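Local coordinates for protein phosphatase YwpJ (PDB 1NRW) that dephosphorylates phosphorylated five- and six-carbon sugars and nucleoside monophosphates in vitro, and flavin mononucleotide less well, as a magnesium-dependent phosphatase of the haloacid dehalogenase superfamily, at residues A[117-120]-A[121-125]; A[135-138]-A[139-142]; A[87-90]-A[91-95]; A[94-97]-A[98-102]. One frame throughout, in Å; residues are numbered along the deposited sequence.

Interaction 1: residues A[117-120]-A[121-125]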
loop_
_atom_site.group_PDB
_atom_site.type_symbol
_atom_site.label_atom_id
_atom_site.label_comp_id
_atom_site.label_asym_id
_atom_site.label_seq_id
_atom_site.Cartn_x
_atom_site.Cartn_y
_atom_site.Cartn_z
ATOM N N ASN A 117 -11.800 -17.522 0.137
ATOM C CA ASN A 117 -11.984 -18.022 1.495
ATOM C C ASN A 117 -10.755 -17.673 2.342
ATOM O O ASN A 117 -9.803 -17.059 1.850
ATOM C CB ASN A 117 -12.253 -19.545 1.515
ATOM C CG ASN A 117 -11.119 -20.371 0.923
ATOM O OD1 ASN A 117 -9.942 -20.046 1.074
ATOM N ND2 ASN A 117 -11.477 -21.476 0.267
ATOM N N GLY A 118 -10.786 -18.056 3.615
ATOM C CA GLY A 118 -9.687 -17.748 4.514
ATOM C C GLY A 118 -8.312 -18.212 4.074
ATOM O O GLY A 118 -7.342 -17.451 4.143
ATOM N N ARG A 119 -8.213 -19.462 3.630
ATOM C CA ARG A 119 -6.931 -20.007 3.187
ATOM C C ARG A 119 -6.366 -19.210 2.020
ATOM O O ARG A 119 -5.178 -18.881 1.985
ATOM C CB ARG A 119 -7.097 -21.476 2.762
ATOM C CG ARG A 119 -5.845 -22.087 2.122
ATOM C CD ARG A 119 -4.674 -22.080 3.085
ATOM N NE ARG A 119 -4.975 -22.850 4.289
ATOM C CZ ARG A 119 -4.397 -22.646 5.467
ATOM N NH1 ARG A 119 -3.482 -21.696 5.601
ATOM N NH2 ARG A 119 -4.749 -23.380 6.518
ATOM N N GLU A 120 -7.231 -18.900 1.060
ATOM C CA GLU A 120 -6.830 -18.155 -0.122
ATOM C C GLU A 120 -6.392 -16.737 0.230
ATOM O O GLU A 120 -5.394 -16.250 -0.296
ATOM C CB GLU A 120 -7.991 -18.143 -1.122
ATOM C CG GLU A 120 -8.328 -19.558 -1.587
ATOM C CD GLU A 120 -9.688 -19.689 -2.237
ATOM O OE1 GLU A 120 -10.511 -18.754 -2.132
ATOM O OE2 GLU A 120 -9.932 -20.752 -2.843
ATOM N N LEU A 121 -7.134 -16.087 1.119
ATOM C CA LEU A 121 -6.796 -14.727 1.535
ATOM C C LEU A 121 -5.482 -14.725 2.316
ATOM O O LEU A 121 -4.693 -13.782 2.213
ATOM C CB LEU A 121 -7.927 -14.127 2.376
ATOM C CG LEU A 121 -9.207 -13.806 1.592
ATOM C CD1 LEU A 121 -10.343 -13.469 2.547
ATOM C CD2 LEU A 121 -8.940 -12.646 0.636
ATOM N N LEU A 122 -5.238 -15.780 3.088
ATOM C CA LEU A 122 -3.994 -15.867 3.845
ATOM C C LEU A 122 -2.832 -16.053 2.876
ATOM O O LEU A 122 -1.735 -15.546 3.109
ATOM C CB LEU A 122 -4.032 -17.037 4.837
ATOM C CG LEU A 122 -2.826 -17.155 5.778
ATOM C CD1 LEU A 122 -2.718 -15.894 6.623
ATOM C CD2 LEU A 122 -2.980 -18.371 6.674
ATOM N N ASP A 123 -3.062 -16.786 1.787
ATOM C CA ASP A 123 -1.997 -16.983 0.816
ATOM C C ASP A 123 -1.608 -15.653 0.181
ATOM O O ASP A 123 -0.430 -15.407 -0.094
ATOM C CB ASP A 123 -2.410 -17.986 -0.271
ATOM C CG ASP A 123 -2.352 -19.431 0.217
ATOM O OD1 ASP A 123 -1.580 -19.716 1.156
ATOM O OD2 ASP A 123 -3.067 -20.281 -0.347
ATOM N N VAL A 124 -2.597 -14.797 -0.059
ATOM C CA VAL A 124 -2.314 -13.490 -0.642
ATOM C C VAL A 124 -1.452 -12.704 0.347
ATOM O O VAL A 124 -0.450 -12.089 -0.027
ATOM C CB VAL A 124 -3.621 -12.702 -0.929
ATOM C CG1 VAL A 124 -3.283 -11.280 -1.395
ATOM C CG2 VAL A 124 -4.444 -13.426 -2.006
ATOM N N GLU A 125 -1.835 -12.733 1.617
ATOM C CA GLU A 125 -1.086 -12.010 2.634
ATOM C C GLU A 125 0.315 -12.571 2.832
ATOM O O GLU A 125 1.283 -11.816 2.937
ATOM C CB GLU A 125 -1.861 -12.022 3.944
ATOM C CG GLU A 125 -3.156 -11.242 3.851
ATOM C CD GLU A 125 -2.934 -9.781 3.481
ATOM O OE1 GLU A 125 -3.433 -9.336 2.420
ATOM O OE2 GLU A 125 -2.260 -9.077 4.261
HETATM O O HOH W 1 -1.646 -20.634 3.600
#

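Interaction 2: residues A[135-138]-A[139-142]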
loop_
_atom_site.group_PDB
_atom_site.type_symbol
_atom_site.label_atom_id
_atom_site.label_comp_id
_atom_site.label_asym_id
_atom_site.label_seq_id
_atom_site.Cartn_x
_atom_site.Cartn_y
_atom_site.Cartn_z
ATOM N N GLU A 135 14.196 -13.309 3.017
ATOM C CA GLU A 135 15.165 -13.954 3.902
ATOM C C GLU A 135 14.589 -14.423 5.238
ATOM O O GLU A 135 15.262 -15.121 5.998
ATOM C CB GLU A 135 16.323 -12.989 4.181
ATOM C CG GLU A 135 16.017 -11.908 5.231
ATOM C CD GLU A 135 14.959 -10.896 4.788
ATOM O OE1 GLU A 135 14.510 -10.102 5.635
ATOM O OE2 GLU A 135 14.586 -10.881 3.602
ATOM N N ALA A 136 13.346 -14.053 5.518
ATOM C CA ALA A 136 12.716 -14.407 6.783
ATOM C C ALA A 136 12.259 -15.858 6.900
ATOM O O ALA A 136 11.915 -16.501 5.912
ATOM C CB ALA A 136 11.544 -13.470 7.046
ATOM N N ASP A 137 12.259 -16.359 8.131
ATOM C CA ASP A 137 11.834 -17.721 8.414
ATOM C C ASP A 137 10.350 -17.836 8.066
ATOM O O ASP A 137 9.533 -17.045 8.539
ATOM C CB ASP A 137 12.060 -18.031 9.896
ATOM C CG ASP A 137 11.685 -19.450 10.257
ATOM O OD1 ASP A 137 10.501 -19.808 10.100
ATOM O OD2 ASP A 137 12.575 -20.209 10.695
ATOM N N LEU A 138 10.008 -18.823 7.241
ATOM C CA LEU A 138 8.627 -19.028 6.809
ATOM C C LEU A 138 7.620 -19.165 7.952
ATOM O O LEU A 138 6.480 -18.713 7.834
ATOM C CB LEU A 138 8.547 -20.256 5.891
ATOM C CG LEU A 138 7.212 -20.660 5.241
ATOM C CD1 LEU A 138 6.304 -21.333 6.263
ATOM C CD2 LEU A 138 6.540 -19.435 4.630
ATOM N N SER A 139 8.035 -19.783 9.055
ATOM C CA SER A 139 7.138 -19.968 10.192
ATOM C C SER A 139 6.835 -18.643 10.882
ATOM O O SER A 139 5.709 -18.406 11.320
ATOM C CB SER A 139 7.738 -20.953 11.200
ATOM O OG SER A 139 8.883 -20.408 11.832
ATOM N N VAL A 140 7.840 -17.781 10.985
ATOM C CA VAL A 140 7.643 -16.480 11.613
ATOM C C VAL A 140 6.685 -15.666 10.749
ATOM O O VAL A 140 5.767 -15.021 11.259
ATOM C CB VAL A 140 8.983 -15.715 11.767
ATOM C CG1 VAL A 140 8.729 -14.310 12.293
ATOM C CG2 VAL A 140 9.898 -16.468 12.721
ATOM N N LEU A 141 6.890 -15.714 9.435
ATOM C CA LEU A 141 6.038 -14.981 8.502
ATOM C C LEU A 141 4.592 -15.484 8.507
ATOM O O LEU A 141 3.652 -14.692 8.462
ATOM C CB LEU A 141 6.596 -15.076 7.079
ATOM C CG LEU A 141 7.985 -14.489 6.810
ATOM C CD1 LEU A 141 8.272 -14.544 5.318
ATOM C CD2 LEU A 141 8.045 -13.045 7.301
ATOM N N LYS A 142 4.412 -16.798 8.549
ATOM C CA LYS A 142 3.068 -17.363 8.552
ATOM C C LYS A 142 2.306 -16.984 9.817
ATOM O O LYS A 142 1.141 -16.587 9.752
ATOM C CB LYS A 142 3.125 -18.887 8.419
ATOM C CG LYS A 142 1.761 -19.573 8.496
ATOM C CD LYS A 142 1.863 -21.037 8.073
ATOM C CE LYS A 142 0.557 -21.793 8.294
ATOM N NZ LYS A 142 0.210 -21.895 9.741
#

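Interaction 3: residues A[87-90]-A[91-95]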
loop_
_atom_site.group_PDB
_atom_site.type_symbol
_atom_site.label_atom_id
_atom_site.label_comp_id
_atom_site.label_asym_id
_atom_site.label_seq_id
_atom_site.Cartn_x
_atom_site.Cartn_y
_atom_site.Cartn_z
ATOM N N LYS A 87 -16.920 3.185 -12.747
ATOM C CA LYS A 87 -17.685 1.961 -12.521
ATOM C C LYS A 87 -17.733 0.971 -13.678
ATOM O O LYS A 87 -17.697 -0.237 -13.458
ATOM C CB LYS A 87 -19.106 2.299 -12.063
ATOM C CG LYS A 87 -19.170 2.731 -10.608
ATOM C CD LYS A 87 -20.596 2.784 -10.096
ATOM C CE LYS A 87 -20.627 3.060 -8.601
ATOM N NZ LYS A 87 -19.948 4.339 -8.255
ATOM N N LYS A 88 -17.815 1.463 -14.908
ATOM C CA LYS A 88 -17.848 0.553 -16.045
ATOM C C LYS A 88 -16.497 -0.125 -16.222
ATOM O O LYS A 88 -16.427 -1.297 -16.594
ATOM C CB LYS A 88 -18.251 1.299 -17.318
ATOM C CG LYS A 88 -19.734 1.611 -17.363
ATOM C CD LYS A 88 -20.145 2.263 -18.670
ATOM C CE LYS A 88 -21.659 2.335 -18.772
ATOM N NZ LYS A 88 -22.254 3.005 -17.579
ATOM N N ARG A 89 -15.424 0.608 -15.946
ATOM C CA ARG A 89 -14.085 0.047 -16.052
ATOM C C ARG A 89 -13.886 -0.959 -14.914
ATOM O O ARG A 89 -13.263 -2.001 -15.101
ATOM C CB ARG A 89 -13.033 1.160 -15.975
ATOM C CG ARG A 89 -11.603 0.663 -15.821
ATOM C CD ARG A 89 -11.199 -0.280 -16.944
ATOM N NE ARG A 89 -10.295 0.352 -17.899
ATOM C CZ ARG A 89 -9.711 -0.285 -18.908
ATOM N NH1 ARG A 89 -9.939 -1.577 -19.099
ATOM N NH2 ARG A 89 -8.885 0.366 -19.717
ATOM N N ALA A 90 -14.423 -0.645 -13.739
ATOM C CA ALA A 90 -14.303 -1.541 -12.591
ATOM C C ALA A 90 -15.051 -2.838 -12.898
ATOM O O ALA A 90 -14.572 -3.934 -12.597
ATOM C CB ALA A 90 -14.879 -0.883 -11.338
ATOM N N TYR A 91 -16.227 -2.706 -13.505
ATOM C CA TYR A 91 -17.024 -3.877 -13.857
ATOM C C TYR A 91 -16.221 -4.756 -14.808
ATOM O O TYR A 91 -16.154 -5.976 -14.652
ATOM C CB TYR A 91 -18.323 -3.454 -14.544
ATOM C CG TYR A 91 -19.277 -4.602 -14.786
ATOM C CD1 TYR A 91 -20.222 -4.964 -13.823
ATOM C CD2 TYR A 91 -19.223 -5.341 -15.968
ATOM C CE1 TYR A 91 -21.095 -6.035 -14.032
ATOM C CE2 TYR A 91 -20.090 -6.416 -16.187
ATOM C CZ TYR A 91 -21.020 -6.755 -15.215
ATOM O OH TYR A 91 -21.873 -7.816 -15.429
ATOM N N ASP A 92 -15.610 -4.115 -15.794
ATOM C CA ASP A 92 -14.807 -4.793 -16.799
ATOM C C ASP A 92 -13.656 -5.569 -16.159
ATOM O O ASP A 92 -13.443 -6.744 -16.453
ATOM C CB ASP A 92 -14.252 -3.757 -17.778
ATOM C CG ASP A 92 -13.948 -4.341 -19.136
ATOM O OD1 ASP A 92 -13.135 -5.289 -19.213
ATOM O OD2 ASP A 92 -14.528 -3.848 -20.130
ATOM N N ILE A 93 -12.916 -4.897 -15.284
ATOM C CA ILE A 93 -11.781 -5.510 -14.605
ATOM C C ILE A 93 -12.183 -6.694 -13.735
ATOM O O ILE A 93 -11.581 -7.766 -13.815
ATOM C CB ILE A 93 -11.053 -4.475 -13.715
ATOM C CG1 ILE A 93 -10.482 -3.357 -14.589
ATOM C CG2 ILE A 93 -9.946 -5.152 -12.920
ATOM C CD1 ILE A 93 -9.937 -2.179 -13.810
ATOM N N LEU A 94 -13.196 -6.501 -12.900
ATOM C CA LEU A 94 -13.643 -7.561 -12.007
ATOM C C LEU A 94 -14.227 -8.752 -12.754
ATOM O O LEU A 94 -14.000 -9.900 -12.369
ATOM C CB LEU A 94 -14.650 -7.001 -11.001
ATOM C CG LEU A 94 -14.035 -5.905 -10.117
ATOM C CD1 LEU A 94 -15.095 -5.276 -9.231
ATOM C CD2 LEU A 94 -12.920 -6.509 -9.267
ATOM N N SER A 95 -14.972 -8.489 -13.823
ATOM C CA SER A 95 -15.552 -9.579 -14.598
ATOM C C SER A 95 -14.423 -10.429 -15.171
ATOM O O SER A 95 -14.494 -11.659 -15.161
ATOM C CB SER A 95 -16.421 -9.031 -15.734
ATOM O OG SER A 95 -15.649 -8.271 -16.645
#

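Interaction 4: residues A[94-97]-A[98-102]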
loop_
_atom_site.group_PDB
_atom_site.type_symbol
_atom_site.label_atom_id
_atom_site.label_comp_id
_atom_site.label_asym_id
_atom_site.label_seq_id
_atom_site.Cartn_x
_atom_site.Cartn_y
_atom_site.Cartn_z
ATOM N N LEU A 94 -13.196 -6.501 -12.900
ATOM C CA LEU A 94 -13.643 -7.561 -12.007
ATOM C C LEU A 94 -14.227 -8.752 -12.754
ATOM O O LEU A 94 -14.000 -9.900 -12.369
ATOM C CB LEU A 94 -14.650 -7.001 -11.001
ATOM C CG LEU A 94 -14.035 -5.905 -10.117
ATOM C CD1 LEU A 94 -15.095 -5.276 -9.231
ATOM C CD2 LEU A 94 -12.920 -6.509 -9.267
ATOM N N SER A 95 -14.972 -8.489 -13.823
ATOM C CA SER A 95 -15.552 -9.579 -14.598
ATOM C C SER A 95 -14.423 -10.429 -15.171
ATOM O O SER A 95 -14.494 -11.659 -15.161
ATOM C CB SER A 95 -16.421 -9.031 -15.734
ATOM O OG SER A 95 -15.649 -8.271 -16.645
ATOM N N TRP A 96 -13.375 -9.770 -15.660
ATOM C CA TRP A 96 -12.233 -10.478 -16.231
ATOM C C TRP A 96 -11.467 -11.272 -15.169
ATOM O O TRP A 96 -11.171 -12.454 -15.361
ATOM C CB TRP A 96 -11.280 -9.494 -16.920
ATOM C CG TRP A 96 -10.158 -10.184 -17.649
ATOM C CD1 TRP A 96 -10.242 -10.855 -18.836
ATOM C CD2 TRP A 96 -8.801 -10.326 -17.204
ATOM N NE1 TRP A 96 -9.023 -11.409 -19.156
ATOM C CE2 TRP A 96 -8.121 -11.100 -18.173
ATOM C CE3 TRP A 96 -8.093 -9.876 -16.081
ATOM C CZ2 TRP A 96 -6.768 -11.437 -18.050
ATOM C CZ3 TRP A 96 -6.743 -10.212 -15.960
ATOM C CH2 TRP A 96 -6.099 -10.984 -16.941
ATOM N N LEU A 97 -11.143 -10.627 -14.049
ATOM C CA LEU A 97 -10.408 -11.303 -12.983
ATOM C C LEU A 97 -11.146 -12.534 -12.472
ATOM O O LEU A 97 -10.548 -13.589 -12.267
ATOM C CB LEU A 97 -10.156 -10.346 -11.810
ATOM C CG LEU A 97 -9.174 -9.203 -12.075
ATOM C CD1 LEU A 97 -9.151 -8.248 -10.886
ATOM C CD2 LEU A 97 -7.789 -9.778 -12.333
ATOM N N GLU A 98 -12.449 -12.399 -12.264
ATOM C CA GLU A 98 -13.238 -13.511 -11.755
ATOM C C GLU A 98 -13.379 -14.630 -12.782
ATOM O O GLU A 98 -13.234 -15.802 -12.448
ATOM C CB GLU A 98 -14.616 -13.011 -11.311
ATOM C CG GLU A 98 -15.478 -14.063 -10.636
ATOM C CD GLU A 98 -16.721 -13.468 -10.006
ATOM O OE1 GLU A 98 -16.595 -12.775 -8.973
ATOM O OE2 GLU A 98 -17.823 -13.688 -10.551
ATOM N N SER A 99 -13.643 -14.271 -14.032
ATOM C CA SER A 99 -13.803 -15.277 -15.079
ATOM C C SER A 99 -12.495 -16.009 -15.369
ATOM O O SER A 99 -12.509 -17.166 -15.796
ATOM C CB SER A 99 -14.324 -14.636 -16.371
ATOM O OG SER A 99 -13.349 -13.807 -16.979
ATOM N N GLU A 100 -11.370 -15.340 -15.126
ATOM C CA GLU A 100 -10.061 -15.936 -15.379
ATOM C C GLU A 100 -9.430 -16.615 -14.166
ATOM O O GLU A 100 -8.248 -16.955 -14.179
ATOM C CB GLU A 100 -9.101 -14.887 -15.942
ATOM C CG GLU A 100 -9.330 -14.568 -17.411
ATOM C CD GLU A 100 -9.253 -15.805 -18.289
ATOM O OE1 GLU A 100 -8.315 -16.609 -18.106
ATOM O OE2 GLU A 100 -10.128 -15.971 -19.164
ATOM N N ASN A 101 -10.216 -16.790 -13.114
ATOM C CA ASN A 101 -9.753 -17.474 -11.912
ATOM C C ASN A 101 -8.630 -16.820 -11.108
ATOM O O ASN A 101 -7.781 -17.507 -10.543
ATOM C CB ASN A 101 -9.360 -18.904 -12.279
ATOM C CG ASN A 101 -10.455 -19.619 -13.038
ATOM O OD1 ASN A 101 -11.573 -19.755 -12.543
ATOM N ND2 ASN A 101 -10.146 -20.071 -14.251
ATOM N N TYR A 102 -8.617 -15.494 -11.068
ATOM C CA TYR A 102 -7.627 -14.779 -10.271
ATOM C C TYR A 102 -8.273 -14.560 -8.912
ATOM O O TYR A 102 -9.494 -14.417 -8.834
ATOM C CB TYR A 102 -7.342 -13.397 -10.861
ATOM C CG TYR A 102 -6.506 -13.387 -12.113
ATOM C CD1 TYR A 102 -5.113 -13.281 -12.046
ATOM C CD2 TYR A 102 -7.106 -13.472 -13.367
ATOM C CE1 TYR A 102 -4.339 -13.257 -13.206
ATOM C CE2 TYR A 102 -6.347 -13.452 -14.527
ATOM C CZ TYR A 102 -4.968 -13.344 -14.442
ATOM O OH TYR A 102 -4.228 -13.329 -15.597
#

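Interaction 1: residues A[117-120]-A[121-125]
Leu-121 N donates to Asn-117 O over 2.9 Å at the start of helix 118-132, where Asn-117 and Glu-120 form a capping box. In this exchange Glu-120 N gives its hydrogen to Asn-117 OD1 at 2.9 Å, in a nearly straight bond (168° at the hydrogen). The return bond runs from Asn-117 N to Glu-120 OE1 at 2.9 Å and reaches the oxygen from above the carboxylate plane. With CG beside its own backbone N (chi1 -63°) and the chain extended beyond it, Glu-120 sends its carboxylate to Asn-117 N. One residue earlier, the chain of Arg-119, folded at chi2 and chi3, brings NH1 to 3.5 Å from Leu-122 CD2. A water completes the link to Asp-123, accepting from Arg-119 NH1 at 2.9 Å and donating to Asp-123 OD1 at 2.6 Å; it bridges two opposite charges whose own atoms are not in contact. Replacing Asp-123 with an alanine removes the acceptor for this water and would probably cost Arg-119 NH1 its bridged link to a carboxylate, leaving the guanidinium less fixed. Farther out, Leu-121 and Val-124 lie on Glu-105 of strand 103-108, while Leu-122 leans on Ala-145 of helix 138-150. Val-124 also packs against Leu-176, and its CG2 sits 3.4 Å from Glu-120 O.

Interaction 2: residues A[135-138]-A[139-142]
Leu-141 N to Asp-137 O (3.1 Å) and Lys-142 N to Leu-138 O (2.9 Å) are the bonds with which an extended lead-in turns into the first turn of helix 138-150. Asp-137 is the N-cap, and one oxygen does the work. OD1 takes the hydrogen of Ser-139 N at 2.7 Å, nearly in line with its own C-O bond, and more weakly that of Val-140 N at 3.5 Å. Ser-139 OG also donates to Asp-137 OD1, although the modelled separation is so short that its exact value is doubtful. The carboxylate faces these donors because its CG stands opposite the backbone N (chi1 -178°). One residue before the cap, Ala-136 CB rests 3.5 Å from Leu-141 CD2, a hydrophobic staple that joins the residue before the N-cap to the fourth of the helix. Asp-137 CB adds a looser touch on Val-140 CG2 at 3.9 Å. The amine of Lys-142 leads away to a salt bridge with Glu-146. The buried Leu-141 touches Phe-129 and Arg-130 of the preceding helix 118-132 and Ser-18 of a loop following helix 11-15, and Val-140 touches Lys-19 in that same loop.

Interaction 3: residues A[87-90]-A[91-95]
The first turns of helix 87-99 carry this contact, in which Arg-89 and Ile-93, one turn apart, lie against each other on a face of the six-stranded sheet of the cap domain, the module inserted into the catalytic core in Cof-family phosphatases. Four backbone bonds hold the turn, among them Ile-93 N to Arg-89 O at 2.9 Å and Leu-94 N to Ala-90 O at 2.9 Å, the latter nearly straight at 172°. The arginine meets the isoleucine with its aliphatic stem: Arg-89 CG and CD each come to 3.9 Å from Ile-93 CD1, the two chains crossing at a slant. Ile-93 offers this branch because CG1 lies beside its backbone N and anti to the carbonyl carbon (chi1 -63°), a setting that also brings CG1 to 3.1 Å from Arg-89 O. Leu-94 repeats the pattern, with its CG 3.2 Å from Ala-90 O. An alanine in place of Ile-93 takes away CG2 and the CG1-CD1 branch, and is likely to leave the stem of Arg-89 without its apolar neighbour and a gap beside Leu-198 and Ile-175. Arg-89 NE forms a salt bridge with Asp-197. Tyr-91 meets Phe-160 and Phe-164 edge-to-face, and Gln-161 bonds its hydroxyl. The contact therefore divides the arginine by chemistry: its methylenes pack against carbon along the helix, whereas its charge is paired beyond it, and Asp-92, whose OD1 makes a long, weak ion pair with Arg-191, would add at most a modest electrostatic pull.

Interaction 4: residues A[94-97]-A[98-102]
A Schellman motif ends helix 87-99 here, and Leu-97 and Tyr-102 are its two hydrophobic partners. The reversal depends on Asn-101, whose positive phi of 65° turns the chain so that Tyr-102 N can reach back to Leu-97 O at 3.0 Å, while Asn-101 N bonds Glu-98 O at 3.2 Å. The same Leu-97 O lies in the plane of the Tyr-102 ring, at its edge. Over that ring, off-centre, comes Leu-97 CD2, 4.2 Å from the ring centroid in a CH-pi contact. Trp-96 flanks it: its six-membered ring lies at 34° to the tyrosine ring, an oblique pair, with Trp-96 CH2 3.5 Å from Tyr-102 CE2. The indole swings this way because its CG sits opposite the backbone N (chi1 -174°). Its five-membered ring takes Glu-100 CG over one face, 3.9 Å from the centroid, so a glutamate methylene serves as an apolar lid. Near the last turn of the helix, Ser-99 OG stands 3.0 Å from both Ser-95 O and Trp-96 O, with one hydroxyl proton to offer them. Beyond the turn, Arg-191 makes a cation-pi contact with Trp-96, the hydroxyl of Tyr-102 bonds Lys-184 O, and Glu-98 reaches Tyr-104 of strand 103-108. The helix end is thus secured twice: Leu-97 O and Glu-98 O are taken by the amides of Tyr-102 and Asn-101, and the side chains of Leu-97 and Tyr-102 pack beside their own backbone bond, with Trp-96 on the tyrosine, where the chain passes into strand 103-108.

Helix ends and helix turns are compared in these four local contacts. Interactions 3 and 4 share Leu-94 and Ser-95 on helix 87-99, their centres about 10 Å apart: one packs an arginine stem on a buried isoleucine, the other ends the helix with a Schellman motif beside which a tryptophan and a tyrosine pack. Interactions 1 and 2 start the successive helices 118-132 and 138-150, and both rely on a capping side chain, a reciprocal box in the first and a single carboxylate oxygen in the second. Interaction 2 is a surface contact, the other three partly buried. Interactions 1 and 2 also lie closer to the metal site, whereas 3 and 4 are remote from the annotated sites.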